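Local coordinates for protein subclass B3 metallo-beta-lactamase (Sphingobium indicum, PDB 7LUU) that probably hydrolyses beta-lactam antibiotics at a two-zinc active site, as a subclass B3 metallo-beta-lactamase with a glutamate among its zinc ligands, at residues K53-P58 with P123-A128. Sequence-based numbering, arbitrary orientation.
Sequences KEWLAP and PHYDHA. With ZN (zinc ion), chain C; ZN (zinc ion), chain B; SO4 (sulfate ion), chain D.
W55, at the end of helix 49-55, lays one face of its indole over D126, whose CB stands 4.2 Å from the centroid of the six-membered ring and only 13° off its normal, a CH-pi contact. A broad apolar face suits this place: it covers the methylene of a buried aspartate while the carboxylate stays turned to the metal. With CG between backbone N and carbonyl carbon (chi1 54°), D126 OD2 binds the zinc of chain C at 2.1 Å, and OD1 accepts a 2.6 Å hydrogen bond from the water that bridges both zincs. H127 NE2 and H267 share that zinc, whereas H124 ND1 serves the zinc of chain B with E122 and H200. E122 to H127 occupy the place of the HXHXDH motif of metallo-beta-lactamases, with glutamate for the first histidine. H124 O accepts from both H127 N and A128 N as the chain enters the short, weakly bonded helix 125-128. Y125 makes the looser side: partly exposed and less covered by W55, it brings CE1 obliquely to CZ3 of the indole at 4.2 Å, the two side chains crossing at about a right angle. Amphipathic, this tyrosine offers carbon to W55 and its OH to O4 of a sulfate at 2.7 Å, which R51 also hydrogen-bonds.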
loop_
_atom_site.group_PDB
_atom_site.type_symbol
_atom_site.label_atom_id
_atom_site.label_comp_id
_atom_site.label_asym_id
_atom_site.label_seq_id
_atom_site.Cartn_x
_atom_site.Cartn_y
_atom_site.Cartn_z
ATOM N N LYS A 53 5.820 -16.640 6.510
ATOM C CA LYS A 53 6.603 -16.746 7.745
ATOM C C LYS A 53 7.479 -15.516 7.952
ATOM O O LYS A 53 7.679 -15.080 9.095
ATOM C CB LYS A 53 7.457 -18.020 7.725
ATOM C CG LYS A 53 6.610 -19.258 7.704
ATOM C CD LYS A 53 7.451 -20.520 7.434
ATOM C CE LYS A 53 6.575 -21.755 7.452
ATOM N NZ LYS A 53 7.429 -22.948 7.080
ATOM N N GLU A 54 8.025 -14.959 6.870
ATOM C CA GLU A 54 8.778 -13.719 6.925
ATOM C C GLU A 54 7.877 -12.489 6.852
ATOM O O GLU A 54 8.040 -11.542 7.647
ATOM C CB GLU A 54 9.788 -13.636 5.778
ATOM C CG GLU A 54 10.792 -14.760 5.756
ATOM C CD GLU A 54 12.194 -14.261 5.539
ATOM O OE1 GLU A 54 13.028 -14.544 6.428
ATOM O OE2 GLU A 54 12.460 -13.581 4.500
ATOM N N TRP A 55 6.993 -12.439 5.849
ATOM C CA TRP A 55 6.161 -11.255 5.659
ATOM C C TRP A 55 5.352 -10.940 6.905
ATOM O O TRP A 55 5.175 -9.771 7.244
ATOM C CB TRP A 55 5.156 -11.460 4.515
ATOM C CG TRP A 55 5.676 -11.226 3.151
ATOM C CD1 TRP A 55 6.688 -10.391 2.767
ATOM C CD2 TRP A 55 5.132 -11.792 1.951
ATOM N NE1 TRP A 55 6.818 -10.422 1.373
ATOM C CE2 TRP A 55 5.872 -11.283 0.865
ATOM C CE3 TRP A 55 4.092 -12.707 1.695
ATOM C CZ2 TRP A 55 5.585 -11.654 -0.466
ATOM C CZ3 TRP A 55 3.830 -13.099 0.368
ATOM C CH2 TRP A 55 4.570 -12.551 -0.683
ATOM N N LEU A 56 4.783 -11.969 7.544
ATOM C CA LEU A 56 3.849 -11.738 8.633
ATOM C C LEU A 56 4.515 -11.941 10.001
ATOM O O LEU A 56 3.835 -12.070 11.007
ATOM C CB LEU A 56 2.641 -12.684 8.498
ATOM C CG LEU A 56 1.870 -12.469 7.209
ATOM C CD1 LEU A 56 0.595 -13.371 7.219
ATOM C CD2 LEU A 56 1.428 -11.021 7.054
ATOM N N ALA A 57 5.853 -11.914 10.060
ATOM C CA ALA A 57 6.468 -12.011 11.380
ATOM C C ALA A 57 5.927 -10.886 12.279
ATOM O O ALA A 57 5.787 -9.737 11.840
ATOM C CB ALA A 57 7.993 -11.928 11.228
ATOM N N PRO A 58 5.595 -11.175 13.516
ATOM C CA PRO A 58 4.855 -10.196 14.308
ATOM C C PRO A 58 5.742 -9.086 14.826
ATOM O O PRO A 58 6.914 -9.304 15.200
ATOM C CB PRO A 58 4.312 -11.015 15.487
ATOM C CG PRO A 58 5.300 -12.197 15.612
ATOM C CD PRO A 58 5.695 -12.502 14.184
ATOM N N PRO A 123 -3.398 -3.649 -5.963
ATOM C CA PRO A 123 -4.304 -4.798 -5.942
ATOM C C PRO A 123 -3.534 -6.113 -6.151
ATOM O O PRO A 123 -3.760 -6.861 -7.105
ATOM C CB PRO A 123 -5.269 -4.474 -7.098
ATOM C CG PRO A 123 -4.370 -3.836 -8.092
ATOM C CD PRO A 123 -3.356 -2.998 -7.309
ATOM N N HIS A 124 -2.555 -6.372 -5.265
ATOM C CA HIS A 124 -1.833 -7.625 -5.241
ATOM C C HIS A 124 -2.086 -8.269 -3.887
ATOM O O HIS A 124 -2.383 -7.562 -2.894
ATOM C CB HIS A 124 -0.340 -7.391 -5.392
ATOM C CG HIS A 124 0.087 -7.140 -6.800
ATOM N ND1 HIS A 124 1.380 -6.789 -7.116
ATOM C CD2 HIS A 124 -0.594 -7.234 -7.976
ATOM C CE1 HIS A 124 1.477 -6.682 -8.450
ATOM N NE2 HIS A 124 0.302 -6.951 -8.994
ATOM N N TYR A 125 -2.020 -9.612 -3.850
ATOM C CA TYR A 125 -2.531 -10.271 -2.644
ATOM C C TYR A 125 -1.690 -10.035 -1.376
ATOM O O TYR A 125 -2.208 -10.271 -0.274
ATOM C CB TYR A 125 -2.705 -11.785 -2.945
ATOM C CG TYR A 125 -1.412 -12.578 -3.076
ATOM C CD1 TYR A 125 -0.663 -12.884 -1.949
ATOM C CD2 TYR A 125 -0.963 -13.045 -4.315
ATOM C CE1 TYR A 125 0.468 -13.613 -2.020
ATOM C CE2 TYR A 125 0.180 -13.812 -4.400
ATOM C CZ TYR A 125 0.902 -14.064 -3.253
ATOM O OH TYR A 125 2.058 -14.822 -3.316
ATOM N N ASP A 126 -0.435 -9.542 -1.487
ATOM C CA ASP A 126 0.330 -9.289 -0.268
ATOM C C ASP A 126 0.009 -7.923 0.325
ATOM O O ASP A 126 0.488 -7.615 1.417
ATOM C CB ASP A 126 1.864 -9.425 -0.510
ATOM C CG ASP A 126 2.385 -8.552 -1.685
ATOM O OD1 ASP A 126 1.682 -8.380 -2.710
ATOM O OD2 ASP A 126 3.547 -8.084 -1.589
ATOM N N HIS A 127 -0.829 -7.099 -0.345
ATOM C CA HIS A 127 -1.291 -5.841 0.234
ATOM C C HIS A 127 -2.784 -5.746 0.279
ATOM O O HIS A 127 -3.327 -5.092 1.157
ATOM C CB HIS A 127 -0.730 -4.619 -0.571
ATOM C CG HIS A 127 0.747 -4.737 -0.817
ATOM N ND1 HIS A 127 1.670 -4.300 0.114
ATOM C CD2 HIS A 127 1.454 -5.331 -1.799
ATOM C CE1 HIS A 127 2.899 -4.614 -0.303
ATOM N NE2 HIS A 127 2.790 -5.231 -1.464
ATOM N N ALA A 128 -3.477 -6.393 -0.649
ATOM C CA ALA A 128 -4.927 -6.350 -0.636
ATOM C C ALA A 128 -5.562 -7.638 -0.140
ATOM O O ALA A 128 -6.783 -7.688 -0.054
ATOM C CB ALA A 128 -5.443 -6.052 -2.061
HETATM ZN ZN ZN C . 4.206 -6.289 -2.426
HETATM ZN ZN ZN B . 2.703 -5.930 -5.838
HETATM S S SO4 D . 2.933 -15.840 -6.807
HETATM O O1 SO4 D . 2.604 -16.833 -7.826
HETATM O O2 SO4 D . 4.377 -15.605 -6.744
HETATM O O3 SO4 D . 2.273 -14.591 -7.208
HETATM O O4 SO4 D . 2.461 -16.296 -5.488
HETATM O O HOH W 1 3.214 -7.012 -4.320
HETATM O O HOH W 2 4.817 -4.697 -3.601
#